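Local atomic coordinates of alpha,alpha-trehalose-phosphate synthase (UDP-forming) (Burkholderia xenovorans, PDB entry 5HXA), a protein that belongs to glycosyltransferase family 20 of the GT-B clan and is built from two Rossmann-like domains that face each other across a cleft. Residues K252-L257 against F358-V363; S269-D274 against G372-A377. All coordinates share one frame; numbering follows the deposited sequence.

Interaction 1. Residues K252-L257 against F358-V363; sequences KPVRSL and FRQSQV. With EDO (1,2-ethanediol), chain C.
Val254 CG1 presses on the Gln360 side chain at its CG methylene, 3.5 Å away, the two side chains crossing at about a right angle. Gln360 CB points toward the helix and CG stands beside the backbone N (chi1 -72°), which lays the CB-CG shaft against Val254 and Leu257; the bend at chi2 sets only the direction of the amide. Leu257, one turn further along helix 252-260, runs past Gln360 in the opposite direction and brings CD2 within 4.2 Å of Gln360 CB. Val254 also packs on Leu353, Ala356 and Leu357, so this helix is seated against helix 351-359 and the residues that follow it. On the outer side, Arg255 points away from Gln360. Its NH1 and NH2 both bond O2 of 1,2-ethanediol, each at 3.2 Å, holding the hydroxyl at the guanidinium edge, near its plane; Lys252 CA lies 3.5 Å above one guanidinium face, toward the rim. Lys252 N adds a weak bond to O1. Between the segments the contact is made by hydrocarbon: close packing of aliphatic groups, not pairing of polar ones, joins the two segments.

Interaction 2. Residues S269-D274 against G372-A377; sequences SVDRLD and GMNLVA
The backbone carbonyl of Val270 points at the fork of Val376, and both methyls, CG1 and CG2, lie 3.9 Å from Val270 O. With CG1 anti to its own backbone N (chi1 163°), Val376 turns the pair of methyls toward the end of strand 265-270. This is the close-packed part: Val366 of the adjoining strand also touches Val376, while Val270 leans on Leu354. Further along, where the strand gives way to loop, the fit is looser. Asp271 and Asn374 approach from opposite directions with carboxylate and amide planes 88° apart, and Asn374 ND2 reaches Asp271 OD2 only by a weak, bent bond of 3.5 Å (145°); since Asp271 was modelled in two conformers, that link is tentative. Both groups have stronger partners: Lys277 and Arg282 form salt bridges to the Asp271 carboxylate, and Asp371 accepts from Asn374 ND2. The other end of the amide is firmly used. Asn374 is the N-cap of helix 375-382, its OD1 accepting from Ala377 N at 3.0 Å, in the carbonyl plane. Arg272, partly exposed, turns to its own loop instead, in a long 3.5 Å salt bridge from NH2 to Asp274 OD2. Met373 touches Gln194 and Ile234, and Trp94 NE1 makes a weak bond to Asp274 OD2, so these loops, at the C-terminal ends of their strands, reach the region between the two domains, as in other GT-B proteins. Chemically, the contact divides into a valine fork that packs the strand end against the helix and a polar side where the Asn374 amide is held by Asp371 and Ala377 N, the Asp271 carboxylate by Lys277 and Arg282, and the two are joined only by a weak bond.

Interactions 1 and 2 lie in the same domain, built on a six-stranded parallel sheet, with centres about 18 Å apart. Helix 252-260 leads into strand 265-270, and the second segments flank the adjacent strand 363-366, so interaction 1 sits where the two strands begin and interaction 2 where they end. Phe358 joins them: its CE1 is 3.6 Å from Val270 CG2 and its CZ 3.9 Å from Val376 CG1. Interaction 1 is peripheral, its centre about 24 Å from that of the chain, with a sodium ion about 5 Å from the Gln360 side chain; interaction 2, its centre about 7 Å from that of the chain, borders the interdomain cleft.

Interaction 1. Residues K252-L257 against F358-V363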
loop_
_atom_site.group_PDB
_atom_site.type_symbol
_atom_site.label_atom_id
_atom_site.label_comp_id
_atom_site.label_asym_id
_atom_site.label_seq_id
_atom_site.Cartn_x
_atom_site.Cartn_y
_atom_site.Cartn_z
ATOM N N LYS A 252 17.956 -22.061 -33.396
ATOM C CA LYS A 252 19.251 -22.206 -32.732
ATOM C C LYS A 252 19.230 -21.833 -31.252
ATOM O O LYS A 252 19.800 -22.589 -30.448
ATOM C CB LYS A 252 20.317 -21.402 -33.493
ATOM N N PRO A 253 18.640 -20.714 -30.818
ATOM C CA PRO A 253 18.634 -20.437 -29.372
ATOM C C PRO A 253 17.921 -21.504 -28.560
ATOM O O PRO A 253 18.309 -21.749 -27.408
ATOM C CB PRO A 253 17.914 -19.082 -29.270
ATOM C CG PRO A 253 18.041 -18.481 -30.636
ATOM C CD PRO A 253 17.989 -19.633 -31.579
ATOM N N VAL A 254 16.891 -22.149 -29.122
ATOM C CA VAL A 254 16.195 -23.207 -28.393
ATOM C C VAL A 254 17.085 -24.437 -28.275
ATOM O O VAL A 254 17.186 -25.044 -27.199
ATOM C CB VAL A 254 14.855 -23.553 -29.069
ATOM C CG1 VAL A 254 14.090 -24.556 -28.222
ATOM C CG2 VAL A 254 14.011 -22.301 -29.286
ATOM N N ARG A 255 17.734 -24.826 -29.378
ATOM C CA ARG A 255 18.663 -25.951 -29.345
ATOM C C ARG A 255 19.827 -25.672 -28.401
ATOM O O ARG A 255 20.313 -26.583 -27.720
ATOM C CB ARG A 255 19.187 -26.254 -30.752
ATOM C CG ARG A 255 18.113 -26.587 -31.778
ATOM C CD ARG A 255 18.724 -27.116 -33.082
ATOM N NE ARG A 255 19.638 -26.166 -33.719
ATOM C CZ ARG A 255 19.288 -25.314 -34.680
ATOM N NH1 ARG A 255 20.193 -24.487 -35.197
ATOM N NH2 ARG A 255 18.037 -25.282 -35.124
ATOM N N SER A 256 20.301 -24.421 -28.364
ATOM C CA SER A 256 21.347 -24.047 -27.414
ATOM C C SER A 256 20.873 -24.242 -25.982
ATOM O O SER A 256 21.579 -24.841 -25.160
ATOM C CB SER A 256 21.783 -22.590 -27.629
ATOM O OG SER A 256 22.433 -22.422 -28.877
ATOM N N LEU A 257 19.683 -23.719 -25.661
ATOM C CA LEU A 257 19.123 -23.899 -24.326
ATOM C C LEU A 257 19.044 -25.376 -23.967
ATOM O O LEU A 257 19.542 -25.801 -22.917
ATOM C CB LEU A 257 17.743 -23.251 -24.241
ATOM C CG LEU A 257 16.981 -23.391 -22.921
ATOM C CD1 LEU A 257 17.767 -22.759 -21.751
ATOM C CD2 LEU A 257 15.594 -22.770 -23.044
ATOM N N PHE A 358 9.556 -21.155 -23.566
ATOM C CA PHE A 358 8.600 -21.620 -22.554
ATOM C C PHE A 358 8.330 -23.117 -22.702
ATOM O O PHE A 358 8.279 -23.858 -21.712
ATOM C CB PHE A 358 7.265 -20.862 -22.670
ATOM C CG PHE A 358 7.301 -19.419 -22.216
ATOM C CD1 PHE A 358 8.192 -18.987 -21.245
ATOM C CD2 PHE A 358 6.399 -18.493 -22.755
ATOM C CE1 PHE A 358 8.198 -17.658 -20.825
ATOM C CE2 PHE A 358 6.408 -17.152 -22.350
ATOM C CZ PHE A 358 7.310 -16.740 -21.377
ATOM N N ARG A 359 8.137 -23.572 -23.940
ATOM C CA ARG A 359 7.836 -24.977 -24.195
ATOM C C ARG A 359 8.957 -25.901 -23.724
ATOM O O ARG A 359 8.706 -27.069 -23.410
ATOM C CB ARG A 359 7.577 -25.168 -25.692
ATOM C CG ARG A 359 7.034 -26.537 -26.110
ATOM C CD ARG A 359 6.574 -26.433 -27.556
ATOM N NE ARG A 359 5.985 -27.646 -28.117
ATOM C CZ ARG A 359 4.676 -27.858 -28.233
ATOM N NH1 ARG A 359 3.796 -26.953 -27.793
ATOM N NH2 ARG A 359 4.246 -28.985 -28.779
ATOM N N GLN A 360 10.198 -25.406 -23.679
ATOM C CA GLN A 360 11.324 -26.196 -23.185
ATOM C C GLN A 360 11.426 -26.217 -21.664
ATOM O O GLN A 360 12.269 -26.945 -21.135
ATOM C CB GLN A 360 12.648 -25.661 -23.758
ATOM C CG GLN A 360 12.825 -25.951 -25.227
ATOM C CD GLN A 360 12.750 -27.433 -25.513
ATOM O OE1 GLN A 360 13.436 -28.232 -24.868
ATOM N NE2 GLN A 360 11.886 -27.817 -26.451
ATOM N N SER A 361 10.604 -25.444 -20.955
ATOM C CA SER A 361 10.788 -25.205 -19.528
ATOM C C SER A 361 9.803 -26.024 -18.702
ATOM O O SER A 361 8.587 -25.914 -18.893
ATOM C CB SER A 361 10.609 -23.721 -19.207
ATOM O OG SER A 361 11.462 -22.919 -20.022
ATOM N N GLN A 362 10.330 -26.790 -17.744
ATOM C CA GLN A 362 9.482 -27.628 -16.893
ATOM C C GLN A 362 8.686 -26.832 -15.865
ATOM O O GLN A 362 7.656 -27.326 -15.388
ATOM C CB GLN A 362 10.321 -28.680 -16.158
ATOM C CG GLN A 362 10.816 -29.826 -17.046
ATOM C CD GLN A 362 11.937 -29.417 -17.997
ATOM O OE1 GLN A 362 12.782 -28.575 -17.679
ATOM N NE2 GLN A 362 11.936 -30.010 -19.178
ATOM N N VAL A 363 9.136 -25.637 -15.486
ATOM C CA VAL A 363 8.409 -24.796 -14.531
ATOM C C VAL A 363 8.347 -23.386 -15.086
ATOM O O VAL A 363 9.361 -22.867 -15.564
ATOM C CB VAL A 363 9.064 -24.782 -13.136
ATOM C CG1 VAL A 363 8.231 -23.906 -12.158
ATOM C CG2 VAL A 363 9.209 -26.207 -12.591
HETATM C C1 EDO C . 17.442 -20.716 -36.606
HETATM O O1 EDO C . 17.983 -19.660 -35.802
HETATM C C2 EDO C . 18.571 -21.520 -37.230
HETATM O O2 EDO C . 18.221 -22.905 -37.184
#

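Interaction 2. Residues S269-D274 against G372-A377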
loop_
_atom_site.group_PDB
_atom_site.type_symbol
_atom_site.label_atom_id
_atom_site.label_comp_id
_atom_site.label_asym_id
_atom_site.label_seq_id
_atom_site.Cartn_x
_atom_site.Cartn_y
_atom_site.Cartn_z
ATOM N N SER A 269 11.684 -17.820 -15.942
ATOM C CA SER A 269 11.091 -16.611 -15.390
ATOM C C SER A 269 11.397 -15.475 -16.354
ATOM O O SER A 269 12.562 -15.257 -16.709
ATOM C CB SER A 269 11.658 -16.354 -13.982
ATOM O OG SER A 269 11.255 -15.108 -13.461
ATOM N N VAL A 270 10.361 -14.789 -16.837
ATOM C CA VAL A 270 10.526 -13.726 -17.829
ATOM C C VAL A 270 9.712 -12.526 -17.357
ATOM O O VAL A 270 8.498 -12.643 -17.161
ATOM C CB VAL A 270 10.068 -14.170 -19.234
ATOM C CG1 VAL A 270 10.263 -13.041 -20.253
ATOM C CG2 VAL A 270 10.797 -15.442 -19.683
ATOM N N ASP A 271 10.366 -11.383 -17.160
ATOM C CA ASP A 271 9.591 -10.196 -16.862
ATOM C C ASP A 271 10.452 -8.963 -17.051
ATOM O O ASP A 271 11.683 -8.997 -17.049
ATOM C CB ASP A 271 8.974 -10.235 -15.448
ATOM C CG ASP A 271 7.437 -10.368 -15.475
ATOM O OD1 ASP A 271 6.783 -9.689 -16.296
ATOM O OD2 ASP A 271 6.875 -11.158 -14.682
ATOM N N ARG A 272 9.746 -7.871 -17.308
ATOM C CA ARG A 272 10.407 -6.581 -17.361
ATOM C C ARG A 272 11.019 -6.305 -15.993
ATOM O O ARG A 272 10.565 -6.826 -14.969
ATOM C CB ARG A 272 9.404 -5.494 -17.742
ATOM C CG ARG A 272 9.952 -4.428 -18.672
ATOM C CD ARG A 272 8.835 -3.491 -19.087
ATOM N NE ARG A 272 7.782 -3.485 -18.077
ATOM C CZ ARG A 272 7.672 -2.582 -17.107
ATOM N NH1 ARG A 272 8.543 -1.585 -17.012
ATOM N NH2 ARG A 272 6.682 -2.680 -16.234
ATOM N N LEU A 273 12.075 -5.502 -15.970
ATOM C CA LEU A 273 12.832 -5.295 -14.735
ATOM C C LEU A 273 12.179 -4.152 -13.966
ATOM O O LEU A 273 12.614 -3.003 -14.023
ATOM C CB LEU A 273 14.298 -5.025 -15.042
ATOM C CG LEU A 273 15.244 -5.883 -14.203
ATOM C CD1 LEU A 273 16.693 -5.694 -14.636
ATOM C CD2 LEU A 273 15.063 -5.537 -12.733
ATOM N N ASP A 274 11.130 -4.492 -13.213
ATOM C CA ASP A 274 10.285 -3.538 -12.511
ATOM C C ASP A 274 10.155 -3.975 -11.053
ATOM O O ASP A 274 10.145 -5.173 -10.757
ATOM C CB ASP A 274 8.895 -3.474 -13.197
ATOM C CG ASP A 274 8.041 -2.367 -12.677
ATOM O OD1 ASP A 274 7.401 -2.558 -11.629
ATOM O OD2 ASP A 274 7.997 -1.305 -13.321
ATOM N N GLY A 372 -1.420 -6.106 -13.160
ATOM C CA GLY A 372 -2.809 -5.936 -13.576
ATOM C C GLY A 372 -3.389 -7.202 -14.185
ATOM O O GLY A 372 -4.547 -7.555 -13.941
ATOM N N MET A 373 -2.580 -7.910 -14.961
ATOM C CA MET A 373 -2.962 -9.150 -15.626
ATOM C C MET A 373 -1.731 -9.702 -16.305
ATOM O O MET A 373 -1.385 -9.291 -17.423
ATOM C CB MET A 373 -4.051 -8.947 -16.675
ATOM C CG MET A 373 -4.336 -10.221 -17.481
ATOM S SD MET A 373 -5.101 -11.541 -16.513
ATOM C CE MET A 373 -6.519 -10.694 -15.835
ATOM N N ASN A 374 -1.043 -10.599 -15.634
ATOM C CA ASN A 374 0.222 -11.065 -16.181
ATOM C C ASN A 374 -0.051 -12.017 -17.354
ATOM O O ASN A 374 -0.618 -13.100 -17.176
ATOM C CB ASN A 374 1.034 -11.726 -15.075
ATOM C CG ASN A 374 2.412 -12.070 -15.519
ATOM O OD1 ASN A 374 2.585 -12.988 -16.315
ATOM N ND2 ASN A 374 3.413 -11.345 -15.011
ATOM N N LEU A 375 0.325 -11.600 -18.568
ATOM C CA LEU A 375 0.099 -12.427 -19.750
ATOM C C LEU A 375 1.164 -13.503 -19.925
ATOM O O LEU A 375 0.907 -14.496 -20.613
ATOM C CB LEU A 375 0.028 -11.548 -21.004
ATOM C CG LEU A 375 -1.247 -10.693 -21.074
ATOM C CD1 LEU A 375 -1.264 -9.815 -22.311
ATOM C CD2 LEU A 375 -2.472 -11.589 -21.039
ATOM N N VAL A 376 2.345 -13.322 -19.321
ATOM C CA VAL A 376 3.391 -14.342 -19.379
ATOM C C VAL A 376 2.886 -15.661 -18.799
ATOM O O VAL A 376 3.213 -16.738 -19.308
ATOM C CB VAL A 376 4.667 -13.841 -18.666
ATOM C CG1 VAL A 376 5.616 -14.999 -18.326
ATOM C CG2 VAL A 376 5.401 -12.828 -19.546
ATOM N N ALA A 377 2.059 -15.600 -17.745
ATOM C CA ALA A 377 1.524 -16.828 -17.159
ATOM C C ALA A 377 0.646 -17.582 -18.152
ATOM O O ALA A 377 0.734 -18.814 -18.263
ATOM C CB ALA A 377 0.727 -16.514 -15.891
#